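Local coordinates for interferon-inducible protein AIM2 (Mus musculus, PDB 4JBM), which senses double-stranded DNA in the cytosol through its HIN domain and triggers assembly of the AIM2 inflammasome, leading to pyroptosis, at residues P87-V90 / V91-R95. Numbering follows the deposited sequence.
Sequences PNNV and VKRAR. With nucleotides of chain C; nucleotides of chain D.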
ATOM      1  N   PRO A  87     -16.514  -6.133 -10.754  1.00 60.95           N
ATOM      2  CA  PRO A  87     -17.632  -5.257 -10.377  1.00 59.37           C
ATOM      3  C   PRO A  87     -17.142  -3.860  -9.993  1.00 68.62           C
ATOM      4  O   PRO A  87     -16.033  -3.722  -9.475  1.00 71.20           O
ATOM      5  CB  PRO A  87     -18.228  -5.954  -9.150  1.00 62.47           C
ATOM      6  CG  PRO A  87     -17.891  -7.409  -9.337  1.00 64.49           C
ATOM      7  CD  PRO A  87     -16.562  -7.436 -10.062  1.00 68.14           C
ATOM      8  N   ASN A  88     -17.954  -2.839 -10.252  1.00 61.62           N
ATOM      9  CA  ASN A  88     -17.556  -1.467  -9.972  1.00 59.03           C
ATOM     10  C   ASN A  88     -17.125  -1.216  -8.531  1.00 52.51           C
ATOM     11  O   ASN A  88     -16.118  -0.535  -8.289  1.00 53.02           O
ATOM     12  CB  ASN A  88     -18.695  -0.502 -10.323  1.00 52.11           C
ATOM     13  CG  ASN A  88     -18.902  -0.354 -11.823  1.00 69.33           C
ATOM     14  OD1 ASN A  88     -17.992  -0.608 -12.617  1.00 66.94           O
ATOM     15  ND2 ASN A  88     -20.114   0.029 -12.215  1.00 63.35           N
ATOM     16  N   ASN A  89     -17.871  -1.764  -7.574  1.00 45.28           N
ATOM     17  CA  ASN A  89     -17.595  -1.456  -6.175  1.00 57.94           C
ATOM     18  C   ASN A  89     -16.372  -2.198  -5.625  1.00 47.85           C
ATOM     19  O   ASN A  89     -15.809  -1.804  -4.606  1.00 54.02           O
ATOM     20  CB  ASN A  89     -18.799  -1.692  -5.271  1.00 48.81           C
ATOM     21  CG  ASN A  89     -18.719  -0.853  -4.004  1.00 57.05           C
ATOM     22  OD1 ASN A  89     -18.643   0.377  -4.083  1.00 57.57           O
ATOM     23  ND2 ASN A  89     -18.675  -1.504  -2.843  1.00 50.20           N
ATOM     24  N   VAL A  90     -16.012  -3.305  -6.266  1.00 54.00           N
ATOM     25  CA  VAL A  90     -14.783  -4.003  -5.920  1.00 56.80           C
ATOM     26  C   VAL A  90     -13.599  -3.126  -6.295  1.00 50.07           C
ATOM     27  O   VAL A  90     -12.679  -2.955  -5.495  1.00 56.30           O
ATOM     28  CB  VAL A  90     -14.681  -5.371  -6.619  1.00 62.44           C
ATOM     29  CG1 VAL A  90     -13.373  -6.061  -6.249  1.00 58.52           C
ATOM     30  CG2 VAL A  90     -15.873  -6.244  -6.241  1.00 58.15           C
ATOM     31  N   VAL A  91     -13.634  -2.549  -7.499  1.00 47.48           N
ATOM     32  CA  VAL A  91     -12.620  -1.574  -7.915  1.00 54.85           C
ATOM     33  C   VAL A  91     -12.573  -0.375  -6.975  1.00 59.81           C
ATOM     34  O   VAL A  91     -11.500   0.020  -6.481  1.00 57.30           O
ATOM     35  CB  VAL A  91     -12.898  -1.049  -9.332  1.00 54.69           C
ATOM     36  CG1 VAL A  91     -11.844  -0.016  -9.734  1.00 53.76           C
ATOM     37  CG2 VAL A  91     -12.928  -2.193 -10.309  1.00 49.44           C
ATOM     38  N   LYS A  92     -13.752   0.183  -6.711  1.00 48.23           N
ATOM     39  CA  LYS A  92     -13.874   1.338  -5.831  1.00 45.75           C
ATOM     40  C   LYS A  92     -13.298   1.047  -4.446  1.00 56.38           C
ATOM     41  O   LYS A  92     -12.609   1.888  -3.874  1.00 55.99           O
ATOM     42  CB  LYS A  92     -15.337   1.804  -5.708  1.00 58.79           C
ATOM     43  CG  LYS A  92     -15.751   2.926  -6.636  1.00 57.86           C
ATOM     44  CD  LYS A  92     -17.217   3.299  -6.410  1.00 52.01           C
ATOM     45  CE  LYS A  92     -17.455   4.260  -5.242  1.00 38.01           C
ATOM     46  NZ  LYS A  92     -16.949   5.654  -5.514  1.00 43.59           N
ATOM     47  N   ARG A  93     -13.582  -0.129  -3.890  1.00 49.34           N
ATOM     48  CA  ARG A  93     -13.050  -0.425  -2.556  1.00 53.80           C
ATOM     49  C   ARG A  93     -11.550  -0.701  -2.597  1.00 53.54           C
ATOM     50  O   ARG A  93     -10.825  -0.331  -1.678  1.00 61.71           O
ATOM     51  CB  ARG A  93     -13.821  -1.566  -1.878  1.00 49.89           C
ATOM     52  CG  ARG A  93     -15.063  -1.034  -1.135  1.00 72.29           C
ATOM     53  CD  ARG A  93     -15.870  -2.065  -0.348  1.00 71.60           C
ATOM     54  NE  ARG A  93     -16.511  -3.077  -1.179  1.00 76.69           N
ATOM     55  CZ  ARG A  93     -16.032  -4.302  -1.365  1.00 85.97           C
ATOM     56  NH1 ARG A  93     -14.920  -4.680  -0.752  1.00 79.41           N
ATOM     57  NH2 ARG A  93     -16.683  -5.159  -2.140  1.00 85.98           N
ATOM     58  N   ALA A  94     -11.094  -1.309  -3.690  1.00 60.88           N
ATOM     59  CA  ALA A  94      -9.689  -1.645  -3.859  1.00 62.47           C
ATOM     60  C   ALA A  94      -8.852  -0.394  -3.855  1.00 56.12           C
ATOM     61  O   ALA A  94      -7.705  -0.394  -3.377  1.00 48.29           O
ATOM     62  CB  ALA A  94      -9.474  -2.394  -5.152  1.00 53.74           C
ATOM     63  N   ARG A  95      -9.427   0.665  -4.416  1.00 46.79           N
ATOM     64  CA  ARG A  95      -8.704   1.919  -4.569  1.00 48.46           C
ATOM     65  C   ARG A  95      -8.893   2.908  -3.428  1.00 47.87           C
ATOM     66  O   ARG A  95      -8.133   3.869  -3.310  1.00 49.20           O
ATOM     67  CB  ARG A  95      -9.094   2.593  -5.891  1.00 56.90           C
ATOM     68  CG  ARG A  95      -8.745   1.794  -7.148  1.00 55.00           C
ATOM     69  CD  ARG A  95      -7.238   1.697  -7.353  1.00 76.26           C
ATOM     70  NE  ARG A  95      -6.605   2.994  -7.625  1.00 87.00           N
ATOM     71  CZ  ARG A  95      -6.491   3.538  -8.837  1.00 86.99           C
ATOM     72  NH1 ARG A  95      -6.978   2.914  -9.903  1.00 85.66           N
ATOM     73  NH2 ARG A  95      -5.891   4.710  -8.990  1.00 90.44           N
TER
ATOM     74  P    DG C   8     -20.511  -4.474  -2.229  1.00 68.65           P
ATOM     75  OP1  DG C   8     -20.737  -5.739  -2.970  1.00 74.25           O
ATOM     76  OP2  DG C   8     -19.156  -3.873  -2.143  1.00 66.76           O
ATOM     77  O5'  DG C   8     -21.502  -3.359  -2.803  1.00 56.36           O
ATOM     78  C5'  DG C   8     -22.915  -3.648  -2.759  1.00 46.56           C
ATOM     79  C4'  DG C   8     -23.666  -2.427  -3.236  1.00 50.17           C
ATOM     80  O4'  DG C   8     -23.696  -1.391  -2.227  1.00 56.09           O
ATOM     81  C3'  DG C   8     -23.054  -1.816  -4.494  1.00 55.92           C
ATOM     82  O3'  DG C   8     -24.065  -1.626  -5.453  1.00 71.49           O
ATOM     83  C2'  DG C   8     -22.438  -0.501  -4.029  1.00 58.33           C
ATOM     84  C1'  DG C   8     -23.302  -0.169  -2.818  1.00 58.17           C
ATOM     85  N9   DG C   8     -22.577   0.593  -1.815  1.00 52.04           N
ATOM     86  C8   DG C   8     -21.328   0.343  -1.296  1.00 51.54           C
ATOM     87  N7   DG C   8     -20.930   1.222  -0.413  1.00 47.95           N
ATOM     88  C5   DG C   8     -21.981   2.125  -0.351  1.00 45.81           C
ATOM     89  C6   DG C   8     -22.116   3.284   0.434  1.00 46.68           C
ATOM     90  O6   DG C   8     -21.324   3.756   1.273  1.00 45.24           O
ATOM     91  N1   DG C   8     -23.339   3.898   0.179  1.00 48.59           N
ATOM     92  C2   DG C   8     -24.295   3.440  -0.700  1.00 53.69           C
ATOM     93  N2   DG C   8     -25.410   4.176  -0.784  1.00 49.25           N
ATOM     94  N3   DG C   8     -24.173   2.351  -1.448  1.00 50.80           N
ATOM     95  C4   DG C   8     -22.996   1.748  -1.213  1.00 49.53           C
TER
ATOM     96  O5'  DG D   1      -8.122   6.790  -7.130  1.00 55.09           O
ATOM     97  C5'  DG D   1      -8.691   6.373  -5.897  1.00 59.36           C
ATOM     98  C4'  DG D   1      -8.857   7.557  -4.971  1.00 48.18           C
ATOM     99  O4'  DG D   1      -9.751   8.523  -5.576  1.00 51.55           O
ATOM    100  C3'  DG D   1      -9.462   7.264  -3.611  1.00 41.30           C
ATOM    101  O3'  DG D   1      -9.118   8.320  -2.745  1.00 38.77           O
ATOM    102  C2'  DG D   1     -10.946   7.291  -3.956  1.00 31.90           C
ATOM    103  C1'  DG D   1     -11.009   8.492  -4.900  1.00 39.07           C
ATOM    104  N9   DG D   1     -12.100   8.412  -5.886  1.00 37.08           N
ATOM    105  C8   DG D   1     -12.472   7.336  -6.656  1.00 33.98           C
ATOM    106  N7   DG D   1     -13.490   7.567  -7.452  1.00 40.35           N
ATOM    107  C5   DG D   1     -13.834   8.879  -7.177  1.00 32.68           C
ATOM    108  C6   DG D   1     -14.862   9.694  -7.712  1.00 36.30           C
ATOM    109  O6   DG D   1     -15.680   9.393  -8.572  1.00 42.04           O
ATOM    110  N1   DG D   1     -14.889  10.975  -7.162  1.00 30.17           N
ATOM    111  C2   DG D   1     -13.990  11.397  -6.214  1.00 44.56           C
ATOM    112  N2   DG D   1     -14.135  12.655  -5.789  1.00 41.59           N
ATOM    113  N3   DG D   1     -13.022  10.643  -5.706  1.00 32.90           N
ATOM    114  C4   DG D   1     -12.991   9.406  -6.225  1.00 36.03           C
TER
ATOM    115  P    DC C   9     -23.695  -1.189  -6.956  1.00 71.55           P
ATOM    116  OP1  DC C   9     -24.544  -1.985  -7.867  1.00 77.33           O
ATOM    117  OP2  DC C   9     -22.226  -1.179  -7.153  1.00 68.46           O
ATOM    118  O5'  DC C   9     -24.163   0.340  -6.984  1.00 54.96           O
ATOM    119  C5'  DC C   9     -25.390   0.728  -6.357  1.00 52.34           C
ATOM    120  C4'  DC C   9     -25.421   2.238  -6.236  1.00 60.33           C
ATOM    121  O4'  DC C   9     -24.691   2.694  -5.067  1.00 57.02           O
ATOM    122  C3'  DC C   9     -24.776   2.954  -7.420  1.00 78.40           C
ATOM    123  O3'  DC C   9     -25.592   4.029  -7.749  1.00 90.52           O
ATOM    124  C2'  DC C   9     -23.440   3.449  -6.878  1.00 71.52           C
ATOM    125  C1'  DC C   9     -23.864   3.765  -5.454  1.00 63.40           C
ATOM    126  N1   DC C   9     -22.760   3.897  -4.471  1.00 50.31           N
ATOM    127  C2   DC C   9     -22.816   4.949  -3.560  1.00 46.23           C
ATOM    128  O2   DC C   9     -23.777   5.728  -3.611  1.00 63.14           O
ATOM    129  N3   DC C   9     -21.814   5.090  -2.655  1.00 38.43           N
ATOM    130  C4   DC C   9     -20.798   4.216  -2.648  1.00 41.23           C
ATOM    131  N4   DC C   9     -19.818   4.372  -1.735  1.00 45.02           N
ATOM    132  C5   DC C   9     -20.735   3.136  -3.577  1.00 46.31           C
ATOM    133  C6   DC C   9     -21.724   3.014  -4.466  1.00 52.30           C
TER
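Pro87 meets Val91 at the start of helix 88-95. Pro87 is the N-cap, and its O accepts a weak hydrogen bond from Val91 N. The CG2 methyl of Val91 lies 3.6 Å from Pro87 O. Asn88 takes part through its backbone, with Lys92 N hydrogen-bonded to Asn88 O at 2.9 Å.

Asn89 pairs with Arg93 one turn on, directly through the backbone and through a shared phosphate for the side chains. Arg93 N donates a hydrogen bond to Asn89 O from above the carbonyl plane, 41° out of it. The same oxygen lies over one face of the Arg93 guanidinium. Asn89 ND2 sits at the edge of that guanidinium, 3.2 Å from Arg93 NE. Both are donors and do not bond to each other. Instead they converge on one phosphate oxygen, OP2 of DG8 in chain C. Asn89 ND2 donates a hydrogen bond to this OP2, modelled short at 2.5 Å. Arg93 NE and NH2 donate to the same OP2, at 2.9 and 2.8 Å. Three N-H groups thus grip a single oxygen. The Arg93 chain bends at chi3 (-66°), which turns its NE and NH2 edge to the phosphate. Amide and guanidinium planes stand 56° apart. Asn89 OD1 comes to 3.5 Å from C5 of DC9 in chain C. Lys92 CE packs near the same C5, and its NZ hydrogen-bonds a guanine O6 of the bound DNA.

Val90 O accepts a hydrogen bond from Ala94 N at 2.9 Å. Val90 CG2 approaches Arg93 NH2 obliquely. Ala94 also packs on Leu9 and Phe37, setting the helix against strands 4-16 and 37-42 of the first OB fold. This is a short DNA-binding helix of the HIN domain, with i to i+4 side chains clamping a backbone phosphate.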